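Local coordinates for putative oxidoreductase (Yersinia pestis, PDB 3KUX), which probably catalyses an NAD(P)-dependent oxidation or reduction of a substrate not established, with a Rossmann domain and a C-terminal alpha/beta domain, at residues A[123-128]-A[184-189]; A[175-180]-A[198-203]; A[204-207]-A[212-215]. One frame throughout, in Å; residues are numbered along the deposited sequence.

In the fold
Strand 121-123, at one edge of the parallel Rossmann sheet, runs into 123-128, the first half of interaction 1. The chain passes through helix 131-142 and strand 148-156 before 175-180 opens interaction 2 at the start of helix 176-192. Farther along this helix 184-189 closes interaction 1, and strand 197-203 then closes interaction 2, so the two contacts cross; L185 and W177 pack together between them. Interaction 3 follows in series, closing the short loop between strands 197-203 and 214-221, with backbone hydrogen bonds from G203 to D213 and Y214. Interaction 1 thus ties the Rossmann side to the helix, interaction 2 the helix to the mixed sheet, and interaction 3 two neighbouring strands of that sheet.

Interaction 1: residues A[123-128]-A[184-189]; sequences VFHNRR and LLDQAL
D186 reaches from helix 176-192 over the H125 ring to the edge of the R128 guanidinium; its root lies over H125 and its tip is held by R128. Its CB makes a CH-pi contact with the H125 imidazole, 4.1 Å from the ring centroid and 17° off the normal. Next along, CG sits 3.8 Å above the H125 ring plane, over the centre, and the carboxylate stacks on the imidazole with the two planes 18° apart. With chi1 at -178°, CG points opposite the backbone N of D186, which carries the acid off the helix toward the loop. At the tip, OD2 accepts a nearly straight bond from R128 NE (2.7 Å), and OD1 takes the other from R128 NH2 (2.9 Å). This is a side-on, bidentate salt bridge in which both oxygens use their syn lone pairs; OD2 lies in the guanidinium plane, whereas OD1 is somewhat tilted from it. The bridge joins the loop leaving the Rossmann sheet to a helix of the C-terminal domain, a build consistent with a family of NAD-binding Rossmann oxidoreductases. That loop, 123-128, passes through inverse gamma turns centred on F124 and H125, then enters a 3-10 turn. The R128 chain is extended from CG to NE. A second acid, E325 of helix 323-342, forms a salt bridge with R128 NH2, so one guanidinium is shared by two carboxylates. V329 of the same helix packs against D186. R127 directs its guanidinium away from helix residues 184-189, to a salt bridge with D130.

Interaction 2: residues A[175-180]-A[198-203]; sequences GIWYDL and LNVDLG
W177 projects its indole from the first turn of helix 176-192 toward strand 197-203: chi1 of 170° sets CG opposite the backbone N, and chi2 of -114° turns one ring face to V200 and L202. In L202, chi1 of -62° sets CG opposite the carbonyl carbon, and from there CD2 reaches the root of the tryptophan. There L202 CD2 lies 3.7 Å from W177 CB and 3.8 Å from W177 CG, reaching the ring obliquely, and the two side chains run at about a right angle. V200 comes from the opposite direction and lies over the far end of the indole. Its CG2 packs against the six-membered ring, 3.8 Å from W177 CH2, while its CG1 stands over the same face that L202 CD2 approaches, 4.3 Å above the plane and offset toward the rim. Both valine branches therefore serve one aromatic neighbour. In the alternating pattern of a beta strand, L198, V200 and L202 all aim their side chains at the helix, although L198 stops short of close contact. The strand belongs to the mixed sheet of the C-terminal alpha/beta domain, and the pairing is helix-on-sheet packing. F215 of the adjoining strand meets W177 edge-to-face, and L185, two turns along the helix, touches W177 CH2 as well. Helix 323-342 supplies polar partners: S339 OG accepts from V200 N, and D340 OD1 from L202 N. No hydrogen bond joins 175-180 to 198-203. W177 NE1 donates to the carbonyl of I333, so the indole is buried with its polar atom satisfied, and its cohesion with the strand rests on apolar contact.

Interaction 3: residues A[204-207]-A[212-215]; sequences MLRP and VDYF
The backbones come closest at M204 and D213, CA atoms 5.0 Å apart, where the chain leaves strand 197-203 and returns toward strand 214-221. The carboxylate of D213 turns back on this connection and accepts from two successive peptide N-H groups. L205 N donates to D213 OD1 (2.8 Å) along an almost linear path, 171° at the hydrogen, using the oxygen's syn lone pair. R206 N donates to D213 OD2 (2.7 Å), also on the syn side but 27° out of the carboxylate plane. A chi1 of 72° on D213 places CG between the backbone N and the carbonyl carbon, folding the short side chain over toward the loop. Just here the antiparallel pairing carries a classic beta bulge: D213 and Y214 both stand opposite the single residue G203, whose backbone bonds to both. The bulge lies at the loop end of a beta hairpin in the mixed sheet of the C-terminal domain. D213 OD2 has a further partner, S209 OG, within the loop between 207 and 212, and R206 NE bonds to the same hydroxyl. The R206 guanidinium stands steeply to the D213 carboxylate. Opposite charges lie near each other there, R206 NE standing 4.3 Å from D213 OD2, but no guanidinium N-H is directed at that oxygen; NH1 instead bonds to the carbonyl of R159. Beyond the polar centre, L205 lays its CD2 branch against the Y214 ring at an oblique angle, nearest to Y214 CD1, with Y214 CG and CB close by. H229 of the next strand meets Y214 with its ring nearly perpendicular. On another flank the selenomethionine M204 brings CG to 3.9 Å from V212 CA, packing against backbone.

Interaction 1: residues A[123-128]-A[184-189]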
ATOM      1  N   VAL A 123       2.971  -8.192  -3.008  1.00 11.06           N
ATOM      2  CA  VAL A 123       1.942  -7.577  -2.173  1.00  9.78           C
ATOM      3  C   VAL A 123       1.580  -6.176  -2.671  1.00 10.97           C
ATOM      4  O   VAL A 123       2.418  -5.459  -3.222  1.00 13.43           O
ATOM      5  CB  VAL A 123       2.379  -7.510  -0.701  1.00 10.06           C
ATOM      6  CG1 VAL A 123       1.296  -6.859   0.158  1.00  6.79           C
ATOM      7  CG2 VAL A 123       2.705  -8.902  -0.189  1.00 10.22           C
ATOM      8  N   PHE A 124       0.328  -5.788  -2.465  1.00  9.20           N
ATOM      9  CA  PHE A 124      -0.201  -4.562  -3.040  1.00  7.25           C
ATOM     10  C   PHE A 124       0.058  -3.339  -2.164  1.00  9.74           C
ATOM     11  O   PHE A 124      -0.858  -2.799  -1.549  1.00 11.50           O
ATOM     12  CB  PHE A 124      -1.699  -4.726  -3.294  1.00  7.02           C
ATOM     13  CG  PHE A 124      -2.318  -3.600  -4.066  1.00  4.05           C
ATOM     14  CD1 PHE A 124      -1.889  -3.301  -5.354  1.00  2.00           C
ATOM     15  CD2 PHE A 124      -3.345  -2.853  -3.514  1.00  2.00           C
ATOM     16  CE1 PHE A 124      -2.464  -2.265  -6.075  1.00  2.00           C
ATOM     17  CE2 PHE A 124      -3.930  -1.818  -4.228  1.00  5.18           C
ATOM     18  CZ  PHE A 124      -3.489  -1.523  -5.514  1.00  4.01           C
ATOM     19  N   HIS A 125       1.312  -2.905  -2.103  1.00 10.02           N
ATOM     20  CA  HIS A 125       1.633  -1.628  -1.491  1.00  9.81           C
ATOM     21  C   HIS A 125       1.492  -0.527  -2.538  1.00  9.70           C
ATOM     22  O   HIS A 125       2.485   0.029  -3.011  1.00  8.92           O
ATOM     23  CB  HIS A 125       3.044  -1.642  -0.907  1.00  9.97           C
ATOM     24  CG  HIS A 125       3.148  -2.368   0.397  1.00 11.55           C
ATOM     25  ND1 HIS A 125       2.470  -1.964   1.528  1.00 17.68           N
ATOM     26  CD2 HIS A 125       3.851  -3.470   0.752  1.00 11.25           C
ATOM     27  CE1 HIS A 125       2.745  -2.790   2.522  1.00 14.59           C
ATOM     28  NE2 HIS A 125       3.578  -3.714   2.077  1.00 15.35           N
ATOM     29  N   ASN A 126       0.247  -0.222  -2.899  1.00  7.75           N
ATOM     30  CA  ASN A 126      -0.037   0.742  -3.956  1.00  6.24           C
ATOM     31  C   ASN A 126       0.428   2.165  -3.645  1.00  7.32           C
ATOM     32  O   ASN A 126       0.677   2.957  -4.559  1.00  7.14           O
ATOM     33  CB  ASN A 126      -1.528   0.748  -4.289  1.00  3.62           C
ATOM     34  CG  ASN A 126      -2.392   1.119  -3.092  1.00  9.51           C
ATOM     35  OD1 ASN A 126      -2.398   0.423  -2.072  1.00  9.60           O
ATOM     36  ND2 ASN A 126      -3.132   2.217  -3.215  1.00  7.20           N
ATOM     37  N   ARG A 127       0.547   2.494  -2.363  1.00  7.62           N
ATOM     38  CA  ARG A 127       0.857   3.873  -1.995  1.00 10.00           C
ATOM     39  C   ARG A 127       2.308   4.256  -2.251  1.00 12.14           C
ATOM     40  O   ARG A 127       2.698   5.399  -2.017  1.00 14.83           O
ATOM     41  CB  ARG A 127       0.449   4.183  -0.554  1.00 11.17           C
ATOM     42  CG  ARG A 127      -1.058   4.166  -0.354  1.00 11.17           C
ATOM     43  CD  ARG A 127      -1.499   5.040   0.796  1.00  4.69           C
ATOM     44  NE  ARG A 127      -2.954   5.010   0.917  1.00 14.11           N
ATOM     45  CZ  ARG A 127      -3.767   5.969   0.488  1.00 12.06           C
ATOM     46  NH1 ARG A 127      -3.275   7.060  -0.082  1.00 18.25           N
ATOM     47  NH2 ARG A 127      -5.077   5.840   0.637  1.00 12.98           N
ATOM     48  N   ARG A 128       3.106   3.311  -2.740  1.00 11.49           N
ATOM     49  CA  ARG A 128       4.424   3.658  -3.250  1.00 11.40           C
ATOM     50  C   ARG A 128       4.233   4.502  -4.498  1.00 12.74           C
ATOM     51  O   ARG A 128       5.200   4.996  -5.086  1.00 14.83           O
ATOM     52  CB  ARG A 128       5.240   2.411  -3.585  1.00  9.14           C
ATOM     53  CG  ARG A 128       5.716   1.639  -2.369  1.00 10.39           C
ATOM     54  CD  ARG A 128       6.712   0.574  -2.761  1.00  7.51           C
ATOM     55  NE  ARG A 128       6.976  -0.365  -1.674  1.00  6.45           N
ATOM     56  CZ  ARG A 128       7.813  -1.394  -1.770  1.00  7.21           C
ATOM     57  NH1 ARG A 128       8.468  -1.618  -2.904  1.00  8.96           N
ATOM     58  NH2 ARG A 128       7.994  -2.201  -0.737  1.00  3.32           N
ATOM     59  N   LEU A 184       2.238   3.479   5.795  1.00 10.31           N
ATOM     60  CA  LEU A 184       3.210   4.448   6.278  1.00  8.22           C
ATOM     61  C   LEU A 184       4.574   3.816   6.528  1.00  8.97           C
ATOM     62  O   LEU A 184       5.593   4.336   6.079  1.00 11.20           O
ATOM     63  CB  LEU A 184       2.692   5.117   7.548  1.00  7.99           C
ATOM     64  CG  LEU A 184       1.653   6.226   7.355  1.00  7.59           C
ATOM     65  CD1 LEU A 184       0.877   6.065   6.062  1.00  5.36           C
ATOM     66  CD2 LEU A 184       0.715   6.290   8.550  1.00  7.81           C
ATOM     67  N   LEU A 185       4.590   2.694   7.241  1.00  7.95           N
ATOM     68  CA  LEU A 185       5.829   1.979   7.509  1.00  7.77           C
ATOM     69  C   LEU A 185       6.580   1.659   6.222  1.00  9.70           C
ATOM     70  O   LEU A 185       7.796   1.844   6.138  1.00 11.72           O
ATOM     71  CB  LEU A 185       5.550   0.688   8.279  1.00  7.59           C
ATOM     72  CG  LEU A 185       5.305   0.808   9.786  1.00  8.31           C
ATOM     73  CD1 LEU A 185       4.789  -0.509  10.361  1.00 10.14           C
ATOM     74  CD2 LEU A 185       6.571   1.248  10.497  1.00  2.00           C
ATOM     75  N   ASP A 186       5.855   1.182   5.217  1.00  9.05           N
ATOM     76  CA  ASP A 186       6.489   0.789   3.974  1.00  9.44           C
ATOM     77  C   ASP A 186       7.187   1.971   3.309  1.00 10.51           C
ATOM     78  O   ASP A 186       8.303   1.831   2.798  1.00 11.02           O
ATOM     79  CB  ASP A 186       5.481   0.168   3.017  1.00 10.90           C
ATOM     80  CG  ASP A 186       6.127  -0.292   1.727  1.00 16.70           C
ATOM     81  OD1 ASP A 186       7.078  -1.101   1.799  1.00 19.22           O
ATOM     82  OD2 ASP A 186       5.694   0.162   0.642  1.00 21.95           O
ATOM     83  N   GLN A 187       6.532   3.130   3.313  1.00 10.31           N
ATOM     84  CA  GLN A 187       7.138   4.342   2.757  1.00 10.19           C
ATOM     85  C   GLN A 187       8.410   4.734   3.513  1.00 10.22           C
ATOM     86  O   GLN A 187       9.425   5.071   2.905  1.00  8.00           O
ATOM     87  CB  GLN A 187       6.145   5.500   2.771  1.00 10.21           C
ATOM     88  CG  GLN A 187       4.997   5.348   1.789  1.00  9.20           C
ATOM     89  CD  GLN A 187       4.102   6.574   1.747  1.00  9.39           C
ATOM     90  OE1 GLN A 187       3.295   6.732   0.828  1.00  7.94           O
ATOM     91  NE2 GLN A 187       4.239   7.449   2.744  1.00  4.87           N
ATOM     92  N   ALA A 188       8.346   4.686   4.841  1.00 10.67           N
ATOM     93  CA  ALA A 188       9.496   5.013   5.677  1.00 11.07           C
ATOM     94  C   ALA A 188      10.683   4.109   5.350  1.00 12.67           C
ATOM     95  O   ALA A 188      11.819   4.573   5.231  1.00 13.01           O
ATOM     96  CB  ALA A 188       9.132   4.896   7.137  1.00  8.86           C
ATOM     97  N   LEU A 189      10.417   2.817   5.204  1.00 12.88           N
ATOM     98  CA  LEU A 189      11.464   1.875   4.840  1.00 13.95           C
ATOM     99  C   LEU A 189      12.021   2.185   3.452  1.00 14.74           C
ATOM    100  O   LEU A 189      13.231   2.170   3.249  1.00 15.69           O
ATOM    101  CB  LEU A 189      10.938   0.440   4.896  1.00 13.70           C
ATOM    102  CG  LEU A 189      11.037  -0.254   6.256  1.00 14.93           C
ATOM    103  CD1 LEU A 189      10.581   0.670   7.376  1.00 13.36           C
ATOM    104  CD2 LEU A 189      10.241  -1.552   6.260  1.00 11.22           C
TER

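Interaction 2: residues A[175-180]-A[198-203]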
ATOM      1  N   GLY A 175      -6.138  -1.510  15.156  1.00 25.85           N
ATOM      2  CA  GLY A 175      -7.381  -1.198  14.466  1.00 22.54           C
ATOM      3  C   GLY A 175      -7.046  -0.437  13.211  1.00 21.72           C
ATOM      4  O   GLY A 175      -7.180  -0.957  12.111  1.00 25.25           O
ATOM      5  N   ILE A 176      -6.592   0.799  13.383  1.00 19.42           N
ATOM      6  CA  ILE A 176      -6.121   1.595  12.264  1.00 16.86           C
ATOM      7  C   ILE A 176      -4.611   1.446  12.133  1.00 15.48           C
ATOM      8  O   ILE A 176      -4.024   1.835  11.127  1.00 15.83           O
ATOM      9  CB  ILE A 176      -6.495   3.084  12.421  1.00 17.23           C
ATOM     10  CG1 ILE A 176      -5.678   3.736  13.539  1.00 17.52           C
ATOM     11  CG2 ILE A 176      -7.978   3.234  12.699  1.00 16.83           C
ATOM     12  CD1 ILE A 176      -5.767   5.244  13.545  1.00 18.33           C
ATOM     13  N   TRP A 177      -3.987   0.889  13.163  1.00 13.85           N
ATOM     14  CA  TRP A 177      -2.568   0.583  13.103  1.00 11.99           C
ATOM     15  C   TRP A 177      -2.370  -0.558  12.112  1.00 12.53           C
ATOM     16  O   TRP A 177      -1.411  -0.563  11.349  1.00 12.02           O
ATOM     17  CB  TRP A 177      -2.036   0.218  14.492  1.00  9.91           C
ATOM     18  CG  TRP A 177      -0.644  -0.350  14.503  1.00  5.91           C
ATOM     19  CD1 TRP A 177      -0.282  -1.623  14.846  1.00  2.76           C
ATOM     20  CD2 TRP A 177       0.574   0.333  14.159  1.00  4.58           C
ATOM     21  NE1 TRP A 177       1.079  -1.775  14.733  1.00  5.90           N
ATOM     22  CE2 TRP A 177       1.629  -0.589  14.317  1.00  4.11           C
ATOM     23  CE3 TRP A 177       0.874   1.633  13.735  1.00  2.00           C
ATOM     24  CZ2 TRP A 177       2.956  -0.253  14.064  1.00  3.78           C
ATOM     25  CZ3 TRP A 177       2.192   1.966  13.486  1.00  2.00           C
ATOM     26  CH2 TRP A 177       3.217   1.027  13.649  1.00  2.00           C
ATOM     27  N   TYR A 178      -3.298  -1.513  12.120  1.00 13.15           N
ATOM     28  CA  TYR A 178      -3.277  -2.608  11.159  1.00 14.28           C
ATOM     29  C   TYR A 178      -3.725  -2.142   9.779  1.00 14.59           C
ATOM     30  O   TYR A 178      -3.274  -2.673   8.762  1.00 15.10           O
ATOM     31  CB  TYR A 178      -4.165  -3.766  11.617  1.00 14.26           C
ATOM     32  CG  TYR A 178      -3.535  -4.640  12.671  1.00 21.50           C
ATOM     33  CD1 TYR A 178      -2.199  -5.000  12.593  1.00 31.03           C
ATOM     34  CD2 TYR A 178      -4.281  -5.125  13.735  1.00 27.41           C
ATOM     35  CE1 TYR A 178      -1.616  -5.805  13.557  1.00 33.02           C
ATOM     36  CE2 TYR A 178      -3.708  -5.931  14.705  1.00 31.24           C
ATOM     37  CZ  TYR A 178      -2.376  -6.267  14.610  1.00 31.83           C
ATOM     38  OH  TYR A 178      -1.799  -7.069  15.570  1.00 33.40           O
ATOM     39  N   ASP A 179      -4.607  -1.149   9.746  1.00 14.32           N
ATOM     40  CA  ASP A 179      -5.161  -0.674   8.482  1.00 13.71           C
ATOM     41  C   ASP A 179      -4.266   0.338   7.759  1.00 11.86           C
ATOM     42  O   ASP A 179      -4.145   0.301   6.539  1.00 12.40           O
ATOM     43  CB  ASP A 179      -6.557  -0.091   8.692  1.00 13.26           C
ATOM     44  CG  ASP A 179      -7.252   0.224   7.384  1.00 24.17           C
ATOM     45  OD1 ASP A 179      -7.146  -0.596   6.444  1.00 33.41           O
ATOM     46  OD2 ASP A 179      -7.903   1.287   7.291  1.00 33.90           O
ATOM     47  N   LEU A 180      -3.632   1.232   8.507  1.00 10.22           N
ATOM     48  CA  LEU A 180      -2.851   2.298   7.894  1.00  9.14           C
ATOM     49  C   LEU A 180      -1.354   2.176   8.182  1.00 10.52           C
ATOM     50  O   LEU A 180      -0.523   2.631   7.392  1.00 13.30           O
ATOM     51  CB  LEU A 180      -3.384   3.667   8.330  1.00  8.19           C
ATOM     52  CG  LEU A 180      -4.809   3.987   7.857  1.00  9.56           C
ATOM     53  CD1 LEU A 180      -5.365   5.232   8.532  1.00  2.00           C
ATOM     54  CD2 LEU A 180      -4.841   4.141   6.342  1.00  6.88           C
ATOM     55  N   LEU A 198      11.953   1.072  17.111  1.00  7.56           N
ATOM     56  CA  LEU A 198      10.583   1.484  16.819  1.00  6.00           C
ATOM     57  C   LEU A 198       9.815   1.671  18.121  1.00  6.03           C
ATOM     58  O   LEU A 198       9.736   0.752  18.931  1.00  4.60           O
ATOM     59  CB  LEU A 198       9.884   0.428  15.964  1.00  5.20           C
ATOM     60  CG  LEU A 198       8.373   0.601  15.829  1.00  4.79           C
ATOM     61  CD1 LEU A 198       8.061   1.797  14.952  1.00  9.54           C
ATOM     62  CD2 LEU A 198       7.742  -0.647  15.258  1.00 11.21           C
ATOM     63  N   ASN A 199       9.258   2.862  18.325  1.00  8.43           N
ATOM     64  CA  ASN A 199       8.456   3.138  19.517  1.00  8.24           C
ATOM     65  C   ASN A 199       7.034   3.536  19.155  1.00  8.84           C
ATOM     66  O   ASN A 199       6.809   4.597  18.570  1.00 11.87           O
ATOM     67  CB  ASN A 199       9.092   4.246  20.345  1.00  8.56           C
ATOM     68  CG  ASN A 199       8.474   4.369  21.729  1.00 14.37           C
ATOM     69  OD1 ASN A 199       7.612   3.578  22.113  1.00 22.05           O
ATOM     70  ND2 ASN A 199       8.919   5.360  22.488  1.00 14.28           N
ATOM     71  N   VAL A 200       6.068   2.699  19.508  1.00  7.40           N
ATOM     72  CA  VAL A 200       4.694   2.953  19.093  1.00  7.47           C
ATOM     73  C   VAL A 200       3.743   3.175  20.253  1.00  8.53           C
ATOM     74  O   VAL A 200       3.778   2.463  21.253  1.00 10.40           O
ATOM     75  CB  VAL A 200       4.154   1.822  18.208  1.00  7.73           C
ATOM     76  CG1 VAL A 200       2.676   2.037  17.923  1.00  3.70           C
ATOM     77  CG2 VAL A 200       4.957   1.746  16.910  1.00  6.56           C
ATOM     78  N   ASP A 201       2.889   4.177  20.107  1.00  9.40           N
ATOM     79  CA  ASP A 201       1.885   4.475  21.111  1.00 10.53           C
ATOM     80  C   ASP A 201       0.508   4.326  20.487  1.00 10.62           C
ATOM     81  O   ASP A 201       0.080   5.182  19.709  1.00 14.03           O
ATOM     82  CB  ASP A 201       2.074   5.899  21.646  1.00 10.73           C
ATOM     83  CG  ASP A 201       0.898   6.369  22.496  1.00 14.19           C
ATOM     84  OD1 ASP A 201       0.548   7.567  22.405  1.00 16.75           O
ATOM     85  OD2 ASP A 201       0.328   5.546  23.252  1.00  9.81           O
ATOM     86  N   LEU A 202      -0.176   3.231  20.804  1.00  8.72           N
ATOM     87  CA  LEU A 202      -1.520   2.998  20.287  1.00  7.85           C
ATOM     88  C   LEU A 202      -2.553   3.627  21.212  1.00  8.25           C
ATOM     89  O   LEU A 202      -2.315   3.768  22.405  1.00  9.69           O
ATOM     90  CB  LEU A 202      -1.780   1.502  20.124  1.00  6.37           C
ATOM     91  CG  LEU A 202      -0.853   0.790  19.130  1.00  9.76           C
ATOM     92  CD1 LEU A 202      -1.243  -0.672  18.975  1.00  8.54           C
ATOM     93  CD2 LEU A 202      -0.834   1.491  17.769  1.00  5.13           C
ATOM     94  N   GLY A 203      -3.698   4.016  20.667  1.00  9.25           N
ATOM     95  CA  GLY A 203      -4.711   4.662  21.487  1.00 10.81           C
ATOM     96  C   GLY A 203      -6.140   4.476  21.030  1.00 11.92           C
ATOM     97  O   GLY A 203      -6.401   4.111  19.885  1.00 13.76           O
TER

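Interaction 3: residues A[204-207]-A[212-215]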
HETATM    1  N   MSE A 204      -7.067   4.721  21.948  1.00 13.13           N
HETATM    2  CA  MSE A 204      -8.481   4.814  21.623  1.00 14.42           C
HETATM    3  C   MSE A 204      -9.022   6.105  22.213  1.00 13.74           C
HETATM    4  O   MSE A 204      -9.378   6.167  23.390  1.00 12.27           O
HETATM    5  CB  MSE A 204      -9.245   3.614  22.162  1.00 16.21           C
HETATM    6  CG  MSE A 204      -9.092   2.385  21.296  1.00 28.68           C
HETATM    7 SE   MSE A 204     -10.266   0.944  21.860  1.00 54.70          SE
HETATM    8  CE  MSE A 204     -11.806   2.013  22.410  1.00 44.96           C
ATOM      9  N   LEU A 205      -9.066   7.138  21.379  1.00 13.78           N
ATOM     10  CA  LEU A 205      -9.410   8.479  21.827  1.00 12.66           C
ATOM     11  C   LEU A 205     -10.867   8.817  21.560  1.00 12.93           C
ATOM     12  O   LEU A 205     -11.421   9.722  22.188  1.00 13.73           O
ATOM     13  CB  LEU A 205      -8.505   9.507  21.152  1.00 11.38           C
ATOM     14  CG  LEU A 205      -7.167   9.788  21.833  1.00  8.74           C
ATOM     15  CD1 LEU A 205      -6.717   8.602  22.665  1.00  2.00           C
ATOM     16  CD2 LEU A 205      -6.117  10.188  20.798  1.00  4.73           C
ATOM     17  N   ARG A 206     -11.483   8.092  20.630  1.00 12.54           N
ATOM     18  CA  ARG A 206     -12.889   8.306  20.310  1.00 13.42           C
ATOM     19  C   ARG A 206     -13.812   7.479  21.197  1.00 15.89           C
ATOM     20  O   ARG A 206     -13.731   6.251  21.200  1.00 16.83           O
ATOM     21  CB  ARG A 206     -13.160   7.976  18.848  1.00 10.64           C
ATOM     22  CG  ARG A 206     -14.617   8.113  18.460  1.00 11.94           C
ATOM     23  CD  ARG A 206     -14.830   7.719  17.023  1.00  9.77           C
ATOM     24  NE  ARG A 206     -14.219   6.424  16.754  1.00 15.51           N
ATOM     25  CZ  ARG A 206     -14.048   5.913  15.541  1.00 15.95           C
ATOM     26  NH1 ARG A 206     -14.445   6.587  14.472  1.00 17.12           N
ATOM     27  NH2 ARG A 206     -13.474   4.728  15.398  1.00 16.93           N
ATOM     28  N   PRO A 207     -14.695   8.150  21.957  1.00 19.05           N
ATOM     29  CA  PRO A 207     -15.708   7.432  22.734  1.00 20.66           C
ATOM     30  C   PRO A 207     -16.545   6.567  21.805  1.00 22.27           C
ATOM     31  O   PRO A 207     -17.087   7.071  20.819  1.00 23.24           O
ATOM     32  CB  PRO A 207     -16.569   8.556  23.318  1.00 19.26           C
ATOM     33  CG  PRO A 207     -15.668   9.746  23.350  1.00 20.74           C
ATOM     34  CD  PRO A 207     -14.787   9.610  22.138  1.00 19.12           C
ATOM     35  N   VAL A 212      -8.279   0.125  17.969  1.00 13.48           N
ATOM     36  CA  VAL A 212      -7.345   1.240  18.001  1.00 12.55           C
ATOM     37  C   VAL A 212      -7.804   2.304  17.006  1.00 12.00           C
ATOM     38  O   VAL A 212      -8.084   1.996  15.846  1.00 12.61           O
ATOM     39  CB  VAL A 212      -5.913   0.788  17.655  1.00 12.16           C
ATOM     40  CG1 VAL A 212      -4.962   1.975  17.664  1.00 11.32           C
ATOM     41  CG2 VAL A 212      -5.446  -0.281  18.632  1.00 11.21           C
ATOM     42  N   ASP A 213      -7.899   3.548  17.468  1.00  9.90           N
ATOM     43  CA  ASP A 213      -8.346   4.649  16.623  1.00  9.04           C
ATOM     44  C   ASP A 213      -7.322   5.774  16.627  1.00  9.59           C
ATOM     45  O   ASP A 213      -7.615   6.890  16.205  1.00 11.93           O
ATOM     46  CB  ASP A 213      -9.703   5.178  17.098  1.00  9.04           C
ATOM     47  CG  ASP A 213      -9.607   5.947  18.412  1.00 12.73           C
ATOM     48  OD1 ASP A 213      -8.510   6.454  18.730  1.00 13.87           O
ATOM     49  OD2 ASP A 213     -10.629   6.054  19.127  1.00  9.97           O
ATOM     50  N   TYR A 214      -6.120   5.470  17.111  1.00  9.06           N
ATOM     51  CA  TYR A 214      -5.042   6.446  17.214  1.00  7.58           C
ATOM     52  C   TYR A 214      -3.706   5.722  17.287  1.00  7.84           C
ATOM     53  O   TYR A 214      -3.585   4.705  17.971  1.00  8.27           O
ATOM     54  CB  TYR A 214      -5.229   7.300  18.472  1.00  7.68           C
ATOM     55  CG  TYR A 214      -4.033   8.166  18.851  1.00  7.34           C
ATOM     56  CD1 TYR A 214      -3.957   9.497  18.458  1.00  4.40           C
ATOM     57  CD2 TYR A 214      -2.994   7.654  19.618  1.00  2.14           C
ATOM     58  CE1 TYR A 214      -2.876  10.287  18.809  1.00  2.57           C
ATOM     59  CE2 TYR A 214      -1.911   8.435  19.974  1.00  2.00           C
ATOM     60  CZ  TYR A 214      -1.854   9.750  19.567  1.00  5.58           C
ATOM     61  OH  TYR A 214      -0.769  10.534  19.921  1.00  3.95           O
ATOM     62  N   PHE A 215      -2.703   6.234  16.582  1.00  7.33           N
ATOM     63  CA  PHE A 215      -1.347   5.710  16.741  1.00  6.70           C
ATOM     64  C   PHE A 215      -0.283   6.737  16.402  1.00  6.76           C
ATOM     65  O   PHE A 215      -0.434   7.520  15.464  1.00  7.86           O
ATOM     66  CB  PHE A 215      -1.135   4.410  15.949  1.00  7.00           C
ATOM     67  CG  PHE A 215      -0.883   4.607  14.482  1.00  3.99           C
ATOM     68  CD1 PHE A 215       0.304   5.157  14.035  1.00 10.33           C
ATOM     69  CD2 PHE A 215      -1.821   4.202  13.545  1.00 11.30           C
ATOM     70  CE1 PHE A 215       0.543   5.327  12.674  1.00  9.21           C
ATOM     71  CE2 PHE A 215      -1.589   4.368  12.184  1.00  8.86           C
ATOM     72  CZ  PHE A 215      -0.405   4.930  11.750  1.00  5.35           C
TER